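Local coordinates for protein cytosolic IMP-GMP specific 5'-nucleotidase (Legionella pneumophila subsp. pneumophila, PDB 4OHF) that probably hydrolyses purine nucleoside monophosphates such as IMP and GMP with the help of magnesium, using a HAD-like fold in a four-chain assembly, at residues L84-I90 against I112-L116; N80-L84 against W406-R411; V73-K77 against N120-I124. One frame throughout, in Å; residues are numbered along the deposited sequence.

Interactions 1, 2 and 3 lie 11 to 13 Å apart, measured between centres, around one five-stranded antiparallel sheet in which 90-95, 80-84, 73-75 and 121-122 are successive neighbours. Interaction 3 pairs 73-75 with 121-122, an edge strand of the sheet within this chain. Interaction 2 sets the next strand, 80-84, against the distant loop 406-411, and interaction 1 joins the turn at its end, 84-90, to the loop leading toward 121-122. Leu84 belongs to both interactions 1 and 2, and its CD2 also packs on Val73 of interaction 3. Residues 406-411 are the last of these segments along the chain, so interaction 2 brings a late segment back to this sheet. Interactions 1 and 2 touch the second subunit, and interaction 1 holds GMP-binding Arg86.

Interaction 1 of 3, residues L84-I90 against I112-L116; sequences LSRYGAI and IYVDL. With 5GP (guanosine-5'-monophosphate), chain E.
Gly88 and Ile90 bond to the backbone of 112-116 on either side of Ala89, which pairs with Tyr113 in a single beta bridge. Val114 N donates to Gly88 O at 3.1 Å, tilted from the carbonyl plane, while Ile90 N meets Ile112 O at 2.7 Å almost head-on. Beside the bridge, the two methyls of Val114 diverge: CG1 touches Ile90 CD1 at 3.6 Å, and CG2 lies 3.6 Å from Leu84 CD2. Beta-branching lets one valine touch both. Leu84 CD2 also reaches tip to tip toward Leu116 CD1. With Ile112 CG1 anti to the backbone N (chi1 -170°) and a bend at chi2, CD1 comes to Ile90 O, whereas CG2 covers one face of the Tyr113 ring.

Behind the bridge is a type I turn, Ser85 to Gly88. Glycine suits its last place (phi 84°), where a side chain would press on Val114 O and the preceding carbonyl oxygen. Ser85 OG accepts from Tyr87 N, an ST turn, and from Ala89 N. Arg86 NH1 makes a weak bond of 3.2 Å to GMP N7 at the guanidinium edge; Glu416 salt-bridges its NE. Arg86 of the second subunit also bonds the nucleotide, and Tyr87 CE2 lies near N7, its OH bonded to Asp424 of the second subunit.

Helix 102-109 packs on Ile90 and Ile112, helix 418-426 on Leu84 and Leu116, and the turn links strands 80-84 and 90-95.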
loop_
_atom_site.group_PDB
_atom_site.type_symbol
_atom_site.label_atom_id
_atom_site.label_comp_id
_atom_site.label_asym_id
_atom_site.label_seq_id
_atom_site.Cartn_x
_atom_site.Cartn_y
_atom_site.Cartn_z
ATOM N N LEU B 84 -8.225 -23.463 -2.346
ATOM C CA LEU B 84 -6.792 -23.186 -2.319
ATOM C C LEU B 84 -5.986 -23.994 -1.311
ATOM O O LEU B 84 -6.519 -24.497 -0.330
ATOM C CB LEU B 84 -6.565 -21.700 -2.049
ATOM C CG LEU B 84 -6.600 -20.691 -3.198
ATOM C CD1 LEU B 84 -7.565 -21.103 -4.288
ATOM C CD2 LEU B 84 -6.972 -19.349 -2.619
ATOM N N SER B 85 -4.688 -24.108 -1.564
ATOM C CA SER B 85 -3.779 -24.823 -0.676
ATOM C C SER B 85 -3.307 -23.757 0.275
ATOM O O SER B 85 -3.591 -22.580 0.061
ATOM C CB SER B 85 -2.576 -25.349 -1.443
ATOM O OG SER B 85 -1.726 -24.270 -1.817
ATOM N N ARG B 86 -2.568 -24.144 1.308
ATOM C CA ARG B 86 -2.100 -23.156 2.277
ATOM C C ARG B 86 -1.265 -22.041 1.658
ATOM O O ARG B 86 -1.192 -20.954 2.209
ATOM C CB ARG B 86 -1.308 -23.818 3.412
ATOM C CG ARG B 86 0.039 -24.390 3.027
ATOM C CD ARG B 86 1.082 -24.070 4.112
ATOM N NE ARG B 86 0.720 -24.573 5.441
ATOM C CZ ARG B 86 0.578 -23.804 6.524
ATOM N NH1 ARG B 86 0.769 -22.489 6.436
ATOM N NH2 ARG B 86 0.239 -24.340 7.695
ATOM N N TYR B 87 -0.638 -22.294 0.514
ATOM C CA TYR B 87 0.167 -21.260 -0.124
ATOM C C TYR B 87 -0.560 -20.608 -1.281
ATOM O O TYR B 87 0.041 -19.903 -2.084
ATOM C CB TYR B 87 1.507 -21.839 -0.597
ATOM C CG TYR B 87 2.394 -22.253 0.555
ATOM C CD1 TYR B 87 3.024 -23.499 0.570
ATOM C CD2 TYR B 87 2.557 -21.415 1.659
ATOM C CE1 TYR B 87 3.780 -23.902 1.653
ATOM C CE2 TYR B 87 3.310 -21.808 2.747
ATOM C CZ TYR B 87 3.915 -23.056 2.740
ATOM O OH TYR B 87 4.618 -23.461 3.845
ATOM N N GLY B 88 -1.862 -20.843 -1.366
ATOM C CA GLY B 88 -2.642 -20.245 -2.430
ATOM C C GLY B 88 -2.635 -20.995 -3.746
ATOM O O GLY B 88 -2.959 -20.410 -4.769
ATOM N N ALA B 89 -2.268 -22.274 -3.736
ATOM C CA ALA B 89 -2.270 -23.055 -4.968
ATOM C C ALA B 89 -3.695 -23.508 -5.267
ATOM O O ALA B 89 -4.405 -23.984 -4.379
ATOM C CB ALA B 89 -1.356 -24.259 -4.834
ATOM N N ILE B 90 -4.118 -23.355 -6.518
ATOM C CA ILE B 90 -5.457 -23.758 -6.904
ATOM C C ILE B 90 -5.556 -25.273 -7.024
ATOM O O ILE B 90 -5.049 -25.868 -7.971
ATOM C CB ILE B 90 -5.875 -23.115 -8.239
ATOM C CG1 ILE B 90 -5.902 -21.597 -8.089
ATOM C CG2 ILE B 90 -7.256 -23.621 -8.655
ATOM C CD1 ILE B 90 -6.341 -20.871 -9.326
ATOM N N ILE B 112 -0.530 -21.177 -10.926
ATOM C CA ILE B 112 -1.242 -22.122 -10.082
ATOM C C ILE B 112 -1.550 -21.410 -8.762
ATOM O O ILE B 112 -2.462 -21.800 -8.028
ATOM C CB ILE B 112 -0.398 -23.396 -9.810
ATOM C CG1 ILE B 112 -1.260 -24.468 -9.127
ATOM C CG2 ILE B 112 0.805 -23.057 -8.932
ATOM C CD1 ILE B 112 -2.378 -25.019 -9.997
ATOM N N TYR B 113 -0.791 -20.349 -8.485
ATOM C CA TYR B 113 -0.955 -19.569 -7.261
ATOM C C TYR B 113 -1.758 -18.288 -7.502
ATOM O O TYR B 113 -1.671 -17.687 -8.569
ATOM C CB TYR B 113 0.411 -19.190 -6.672
ATOM C CG TYR B 113 1.372 -20.344 -6.454
ATOM C CD1 TYR B 113 2.467 -20.528 -7.294
ATOM C CD2 TYR B 113 1.203 -21.237 -5.389
ATOM C CE1 TYR B 113 3.374 -21.566 -7.084
ATOM C CE2 TYR B 113 2.103 -22.279 -5.171
ATOM C CZ TYR B 113 3.187 -22.435 -6.024
ATOM O OH TYR B 113 4.089 -23.454 -5.815
ATOM N N VAL B 114 -2.529 -17.874 -6.499
ATOM C CA VAL B 114 -3.343 -16.662 -6.590
ATOM C C VAL B 114 -2.940 -15.740 -5.453
ATOM O O VAL B 114 -2.575 -16.204 -4.371
ATOM C CB VAL B 114 -4.866 -16.972 -6.473
ATOM C CG1 VAL B 114 -5.287 -17.941 -7.563
ATOM C CG2 VAL B 114 -5.179 -17.555 -5.113
ATOM N N ASP B 115 -3.006 -14.437 -5.688
ATOM C CA ASP B 115 -2.627 -13.477 -4.661
ATOM C C ASP B 115 -3.854 -13.017 -3.895
ATOM O O ASP B 115 -4.636 -12.216 -4.409
ATOM C CB ASP B 115 -1.952 -12.265 -5.298
ATOM C CG ASP B 115 -1.170 -11.439 -4.298
ATOM O OD1 ASP B 115 -1.602 -11.325 -3.132
ATOM O OD2 ASP B 115 -0.119 -10.890 -4.690
ATOM N N LEU B 116 -4.021 -13.517 -2.672
ATOM C CA LEU B 116 -5.175 -13.147 -1.850
ATOM C C LEU B 116 -5.102 -11.673 -1.509
ATOM O O LEU B 116 -6.100 -11.060 -1.147
ATOM C CB LEU B 116 -5.233 -13.975 -0.555
ATOM C CG LEU B 116 -5.517 -15.491 -0.618
ATOM C CD1 LEU B 116 -6.818 -15.752 -1.350
ATOM C CD2 LEU B 116 -4.365 -16.204 -1.321
HETATM P P 5GP E . 4.621 -12.537 3.885
HETATM O O1P 5GP E . 4.679 -11.315 4.741
HETATM O O2P 5GP E . 4.994 -13.782 4.656
HETATM O O3P 5GP E . 5.497 -12.421 2.642
HETATM O "O5'" 5GP E . 3.131 -12.701 3.299
HETATM C "C5'" 5GP E . 2.000 -12.838 4.162
HETATM C "C4'" 5GP E . 1.172 -14.067 3.797
HETATM O "O4'" 5GP E . 1.850 -15.327 3.775
HETATM C "C3'" 5GP E . -0.066 -14.343 4.676
HETATM O "O3'" 5GP E . -1.061 -13.270 4.669
HETATM C "C2'" 5GP E . -0.539 -15.645 4.065
HETATM O "O2'" 5GP E . -1.538 -15.368 3.014
HETATM C "C1'" 5GP E . 0.776 -16.304 3.550
HETATM N N9 5GP E . 1.117 -17.614 4.263
HETATM C C8 5GP E . 0.669 -18.855 3.993
HETATM N N7 5GP E . 1.202 -19.772 4.848
HETATM C C5 5GP E . 2.019 -19.074 5.685
HETATM C C6 5GP E . 2.859 -19.413 6.779
HETATM O O6 5GP E . 2.943 -20.609 7.149
HETATM N N1 5GP E . 3.575 -18.416 7.424
HETATM C C2 5GP E . 3.498 -17.119 7.041
HETATM N N2 5GP E . 4.211 -16.166 7.691
HETATM N N3 5GP E . 2.684 -16.754 5.977
HETATM C C4 5GP E . 1.958 -17.715 5.306
#

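Interaction 2 of 3, residues N80-L84 against W406-R411; sequences NILKL and WERVFR
Lys83 NZ ends inside a ring of backbone oxygens supplied by the loop 406-411. It donates to Trp406 O at 2.7 Å, to Arg408 O at 2.9 Å and to Arg411 O at 2.9 Å. The first carbonyl points nearly straight at the nitrogen (C=O...N 175°), and the other two receive it within their carbonyl planes, though their oxygens lie rather beside the CE-NZ bond. With a water, four acceptors surround three N-H groups, so at least two must share one.

A first torsion off the staggered positions (chi1 -144°) and bends at chi2 and chi4 (64°), with an extended step between the bends, let the methylenes run beside Trp406 before the ammonium swings into the loop. Lys83 CB lies in the indole plane, against the ring edge near CE3, and the two side chains slide past each other in opposite directions. Lysine suits the place because its methylenes can lie along the indole edge while NZ reaches the carbonyls.

Trp406 carries the rest of the contact. Its CG stands beside its own backbone N, and from there the benzo end of the indole reaches the strand with its edge. CH2 meets Ile81 CG2 at 3.5 Å, the side chains crossing at about a right angle, while Ile81 O lies in the ring plane. The far NE1 is bonded to Asp67 O, which fixes the other end of the ring.

The water accepts from Lys83 NZ and donates to Glu407 OE2, itself 4.3 Å from NZ, beyond a salt bridge; OE1 of Glu407 pairs with Arg91. The buried ammonium is probably stabilised chiefly by carbonyl dipoles, with Glu407 linked through a water. Together they would be expected to favour the protonated lysine and to hold the loop in a fixed curve around it.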
loop_
_atom_site.group_PDB
_atom_site.type_symbol
_atom_site.label_atom_id
_atom_site.label_comp_id
_atom_site.label_asym_id
_atom_site.label_seq_id
_atom_site.Cartn_x
_atom_site.Cartn_y
_atom_site.Cartn_z
ATOM N N ASN B 80 -15.818 -16.955 -10.234
ATOM C CA ASN B 80 -15.364 -18.314 -9.933
ATOM C C ASN B 80 -15.210 -18.576 -8.431
ATOM O O ASN B 80 -15.100 -17.646 -7.630
ATOM C CB ASN B 80 -14.021 -18.596 -10.622
ATOM C CG ASN B 80 -14.102 -18.487 -12.135
ATOM O OD1 ASN B 80 -15.048 -18.974 -12.761
ATOM N ND2 ASN B 80 -13.093 -17.858 -12.732
ATOM N N ILE B 81 -15.199 -19.851 -8.062
ATOM C CA ILE B 81 -15.042 -20.240 -6.674
ATOM C C ILE B 81 -13.857 -21.187 -6.608
ATOM O O ILE B 81 -13.799 -22.163 -7.346
ATOM C CB ILE B 81 -16.304 -20.928 -6.144
ATOM C CG1 ILE B 81 -17.502 -19.973 -6.262
ATOM C CG2 ILE B 81 -16.096 -21.342 -4.684
ATOM C CD1 ILE B 81 -18.820 -20.567 -5.748
ATOM N N LEU B 82 -12.922 -20.900 -5.705
ATOM C CA LEU B 82 -11.703 -21.693 -5.589
ATOM C C LEU B 82 -11.411 -22.421 -4.277
ATOM O O LEU B 82 -11.771 -21.959 -3.197
ATOM C CB LEU B 82 -10.512 -20.785 -5.898
ATOM C CG LEU B 82 -10.704 -19.770 -7.034
ATOM C CD1 LEU B 82 -9.464 -18.917 -7.143
ATOM C CD2 LEU B 82 -10.967 -20.481 -8.364
ATOM N N LYS B 83 -10.733 -23.557 -4.408
ATOM C CA LYS B 83 -10.287 -24.396 -3.291
ATOM C C LYS B 83 -8.760 -24.184 -3.320
ATOM O O LYS B 83 -8.078 -24.673 -4.226
ATOM C CB LYS B 83 -10.583 -25.873 -3.581
ATOM C CG LYS B 83 -11.011 -26.750 -2.388
ATOM C CD LYS B 83 -9.993 -26.838 -1.270
ATOM C CE LYS B 83 -10.451 -27.795 -0.178
ATOM N NZ LYS B 83 -10.558 -29.200 -0.654
ATOM N N LEU B 84 -8.225 -23.463 -2.346
ATOM C CA LEU B 84 -6.792 -23.186 -2.319
ATOM C C LEU B 84 -5.986 -23.994 -1.311
ATOM O O LEU B 84 -6.519 -24.497 -0.330
ATOM C CB LEU B 84 -6.565 -21.700 -2.049
ATOM C CG LEU B 84 -6.600 -20.691 -3.198
ATOM C CD1 LEU B 84 -7.565 -21.103 -4.288
ATOM C CD2 LEU B 84 -6.972 -19.349 -2.619
ATOM N N TRP B 406 -15.984 -30.578 -3.492
ATOM C CA TRP B 406 -14.814 -29.956 -2.879
ATOM C C TRP B 406 -13.841 -30.762 -2.040
ATOM O O TRP B 406 -12.787 -30.250 -1.667
ATOM C CB TRP B 406 -15.270 -28.756 -2.060
ATOM C CG TRP B 406 -16.131 -27.835 -2.819
ATOM C CD1 TRP B 406 -17.508 -27.811 -2.846
ATOM C CD2 TRP B 406 -15.696 -26.821 -3.713
ATOM N NE1 TRP B 406 -17.949 -26.835 -3.711
ATOM C CE2 TRP B 406 -16.855 -26.213 -4.258
ATOM C CE3 TRP B 406 -14.439 -26.356 -4.108
ATOM C CZ2 TRP B 406 -16.784 -25.165 -5.181
ATOM C CZ3 TRP B 406 -14.370 -25.318 -5.017
ATOM C CH2 TRP B 406 -15.536 -24.733 -5.546
ATOM N N GLU B 407 -14.167 -32.008 -1.744
ATOM C CA GLU B 407 -13.273 -32.822 -0.941
ATOM C C GLU B 407 -13.250 -32.258 0.484
ATOM O O GLU B 407 -14.207 -31.612 0.898
ATOM C CB GLU B 407 -11.878 -32.843 -1.585
ATOM C CG GLU B 407 -11.784 -33.796 -2.779
ATOM C CD GLU B 407 -10.799 -33.345 -3.865
ATOM O OE1 GLU B 407 -10.555 -34.130 -4.813
ATOM O OE2 GLU B 407 -10.272 -32.207 -3.781
ATOM N N ARG B 408 -12.163 -32.492 1.214
ATOM C CA ARG B 408 -12.040 -32.043 2.607
ATOM C C ARG B 408 -11.845 -30.561 2.859
ATOM O O ARG B 408 -11.278 -29.832 2.041
ATOM C CB ARG B 408 -10.899 -32.787 3.296
ATOM C CG ARG B 408 -11.291 -34.148 3.800
ATOM C CD ARG B 408 -10.098 -34.937 4.274
ATOM N NE ARG B 408 -9.548 -35.735 3.192
ATOM C CZ ARG B 408 -8.537 -36.578 3.347
ATOM N NH1 ARG B 408 -7.977 -36.713 4.545
ATOM N NH2 ARG B 408 -8.095 -37.289 2.316
ATOM N N VAL B 409 -12.313 -30.131 4.023
ATOM C CA VAL B 409 -12.189 -28.744 4.432
ATOM C C VAL B 409 -10.736 -28.414 4.749
ATOM O O VAL B 409 -10.255 -27.347 4.378
ATOM C CB VAL B 409 -13.043 -28.455 5.696
ATOM C CG1 VAL B 409 -12.669 -27.123 6.296
ATOM C CG2 VAL B 409 -14.518 -28.471 5.338
ATOM N N PHE B 410 -10.039 -29.333 5.420
ATOM C CA PHE B 410 -8.654 -29.099 5.827
ATOM C C PHE B 410 -7.565 -29.520 4.844
ATOM O O PHE B 410 -6.398 -29.165 5.016
ATOM C CB PHE B 410 -8.393 -29.757 7.190
ATOM C CG PHE B 410 -9.129 -29.102 8.343
ATOM C CD1 PHE B 410 -8.510 -28.117 9.117
ATOM C CD2 PHE B 410 -10.439 -29.472 8.659
ATOM C CE1 PHE B 410 -9.175 -27.523 10.176
ATOM C CE2 PHE B 410 -11.111 -28.877 9.722
ATOM C CZ PHE B 410 -10.483 -27.902 10.481
ATOM N N ARG B 411 -7.927 -30.261 3.807
ATOM C CA ARG B 411 -6.924 -30.708 2.840
ATOM C C ARG B 411 -7.182 -30.195 1.438
ATOM O O ARG B 411 -8.320 -30.170 0.989
ATOM C CB ARG B 411 -6.853 -32.245 2.815
ATOM C CG ARG B 411 -6.315 -32.884 4.089
ATOM C CD ARG B 411 -4.838 -32.568 4.324
ATOM N NE ARG B 411 -4.629 -31.806 5.560
ATOM C CZ ARG B 411 -4.654 -32.317 6.793
ATOM N NH1 ARG B 411 -4.879 -33.615 6.974
ATOM N NH2 ARG B 411 -4.441 -31.530 7.851
HETATM O O HOH W 1 -8.783 -31.224 -1.673
#

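Interaction 3 of 3, residues V73-K77 against N120-I124; sequences VIDSK and NYMAI
Ile74 O is approached by several hydrogens: Met122 N donates to it at 2.7 Å, the CA-H of Tyr121 points at it, and Ser76 N adds a weak bond from within its own segment. The setting is an antiparallel beta ladder, in which strand 73-75 pairs with 121-122, an outermost strand of the five-stranded sheet. Ile74 N returns a bond to Met122 O at 2.9 Å, so Ile74 and Met122 form a hydrogen-bonded pair; both bonds are nearly straight. Asp75 and Tyr121 form the adjoining non-hydrogen-bonded pair.

Where the strand gives way to a turn, Ser76 continues the pairing through its N, which donates to Asn120 O at 3.2 Å. Ser76 OG also turns to that oxygen, although the modelled separation is too short to be trusted. Serine suits the spot, being small enough to sit against Gln154 and Ala157 of helix 153-170 with its hydroxyl turned to Asn120.

The two faces of the ladder differ. On one, Ile74 CB and Met122 CB lie 4.1 Å apart; the isoleucine packs on helix 129-143 and the flexible methionine extends to Ala157 of helix 153-170. On the other, Asp75 crosses Tyr121 obliquely, carboxylate and ring planes 53° apart, and Asp75 CG lies 3.7 Å from Tyr121 CE2. With its CG opposite its own N (chi1 176°), the aspartate also directs OD1 to Tyr109 OH of helix 102-109, while OD2 accepts from Asn78 N, so each carboxylate oxygen has a hydrogen-bond partner. The ring of Tyr121 rests against Leu82 of the neighbouring strand.

Val73 closes the far end by splitting its two methyls. CG1 lies 3.6 Å from Met122 O and also meets Tyr121 CB, whereas CG2 touches Ala123 CB at 4.0 Å.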
loop_
_atom_site.group_PDB
_atom_site.type_symbol
_atom_site.label_atom_id
_atom_site.label_comp_id
_atom_site.label_asym_id
_atom_site.label_seq_id
_atom_site.Cartn_x
_atom_site.Cartn_y
_atom_site.Cartn_z
ATOM N N VAL B 73 -12.793 -19.825 -1.631
ATOM C CA VAL B 73 -12.479 -18.440 -1.971
ATOM C C VAL B 73 -13.247 -17.980 -3.211
ATOM O O VAL B 73 -13.337 -18.703 -4.209
ATOM C CB VAL B 73 -10.969 -18.267 -2.272
ATOM C CG1 VAL B 73 -10.703 -16.846 -2.745
ATOM C CG2 VAL B 73 -10.137 -18.602 -1.042
ATOM N N ILE B 74 -13.789 -16.771 -3.154
ATOM C CA ILE B 74 -14.529 -16.247 -4.292
ATOM C C ILE B 74 -13.726 -15.269 -5.151
ATOM O O ILE B 74 -13.196 -14.269 -4.663
ATOM C CB ILE B 74 -15.833 -15.570 -3.848
ATOM C CG1 ILE B 74 -16.807 -16.635 -3.340
ATOM C CG2 ILE B 74 -16.441 -14.789 -5.007
ATOM C CD1 ILE B 74 -18.204 -16.103 -3.010
ATOM N N ASP B 75 -13.622 -15.593 -6.433
ATOM C CA ASP B 75 -12.919 -14.755 -7.402
ATOM C C ASP B 75 -14.028 -13.944 -8.064
ATOM O O ASP B 75 -14.595 -14.365 -9.072
ATOM C CB ASP B 75 -12.201 -15.639 -8.433
ATOM C CG ASP B 75 -11.518 -14.839 -9.532
ATOM O OD1 ASP B 75 -10.717 -15.441 -10.282
ATOM O OD2 ASP B 75 -11.783 -13.621 -9.653
ATOM N N SER B 76 -14.347 -12.797 -7.467
ATOM C CA SER B 76 -15.418 -11.935 -7.961
ATOM C C SER B 76 -15.176 -11.464 -9.383
ATOM O O SER B 76 -16.107 -11.340 -10.178
ATOM C CB SER B 76 -15.605 -10.732 -7.024
ATOM O OG SER B 76 -14.375 -10.081 -6.769
ATOM N N LYS B 77 -13.913 -11.221 -9.703
ATOM C CA LYS B 77 -13.543 -10.761 -11.027
ATOM C C LYS B 77 -14.109 -11.678 -12.110
ATOM O O LYS B 77 -14.802 -11.222 -13.012
ATOM C CB LYS B 77 -12.018 -10.698 -11.133
ATOM C CG LYS B 77 -11.448 -10.330 -12.507
ATOM C CD LYS B 77 -9.973 -10.743 -12.565
ATOM C CE LYS B 77 -9.318 -10.472 -13.914
ATOM N NZ LYS B 77 -8.016 -11.210 -14.012
ATOM N N ASN B 120 -9.636 -8.455 -5.533
ATOM C CA ASN B 120 -10.607 -9.171 -6.367
ATOM C C ASN B 120 -11.090 -10.460 -5.707
ATOM O O ASN B 120 -12.201 -10.920 -5.957
ATOM C CB ASN B 120 -10.007 -9.512 -7.741
ATOM C CG ASN B 120 -10.131 -8.370 -8.737
ATOM O OD1 ASN B 120 -11.215 -7.822 -8.925
ATOM N ND2 ASN B 120 -9.024 -8.016 -9.387
ATOM N N TYR B 121 -10.245 -11.048 -4.870
ATOM C CA TYR B 121 -10.605 -12.279 -4.195
ATOM C C TYR B 121 -11.251 -12.005 -2.849
ATOM O O TYR B 121 -10.789 -11.150 -2.095
ATOM C CB TYR B 121 -9.366 -13.155 -3.990
ATOM C CG TYR B 121 -8.687 -13.564 -5.270
ATOM C CD1 TYR B 121 -7.546 -12.901 -5.722
ATOM C CD2 TYR B 121 -9.196 -14.608 -6.040
ATOM C CE1 TYR B 121 -6.928 -13.268 -6.911
ATOM C CE2 TYR B 121 -8.589 -14.983 -7.231
ATOM C CZ TYR B 121 -7.455 -14.308 -7.660
ATOM O OH TYR B 121 -6.857 -14.682 -8.841
ATOM N N MET B 122 -12.328 -12.728 -2.560
ATOM C CA MET B 122 -13.032 -12.598 -1.291
ATOM C C MET B 122 -12.746 -13.886 -0.532
ATOM O O MET B 122 -13.179 -14.963 -0.940
ATOM C CB MET B 122 -14.530 -12.430 -1.538
ATOM C CG MET B 122 -14.868 -11.153 -2.286
ATOM S SD MET B 122 -16.616 -10.955 -2.703
ATOM C CE MET B 122 -17.214 -10.009 -1.286
ATOM N N ALA B 123 -11.991 -13.774 0.557
ATOM C CA ALA B 123 -11.617 -14.944 1.346
ATOM C C ALA B 123 -11.914 -14.817 2.834
ATOM O O ALA B 123 -11.117 -15.239 3.674
ATOM C CB ALA B 123 -10.133 -15.256 1.143
ATOM N N ILE B 124 -13.067 -14.254 3.165
ATOM C CA ILE B 124 -13.438 -14.098 4.561
ATOM C C ILE B 124 -14.234 -15.274 5.117
ATOM O O ILE B 124 -15.268 -15.672 4.572
ATOM C CB ILE B 124 -14.248 -12.799 4.790
ATOM C CG1 ILE B 124 -14.890 -12.324 3.471
ATOM C CG2 ILE B 124 -13.330 -11.733 5.378
ATOM C CD1 ILE B 124 -15.752 -13.368 2.754
#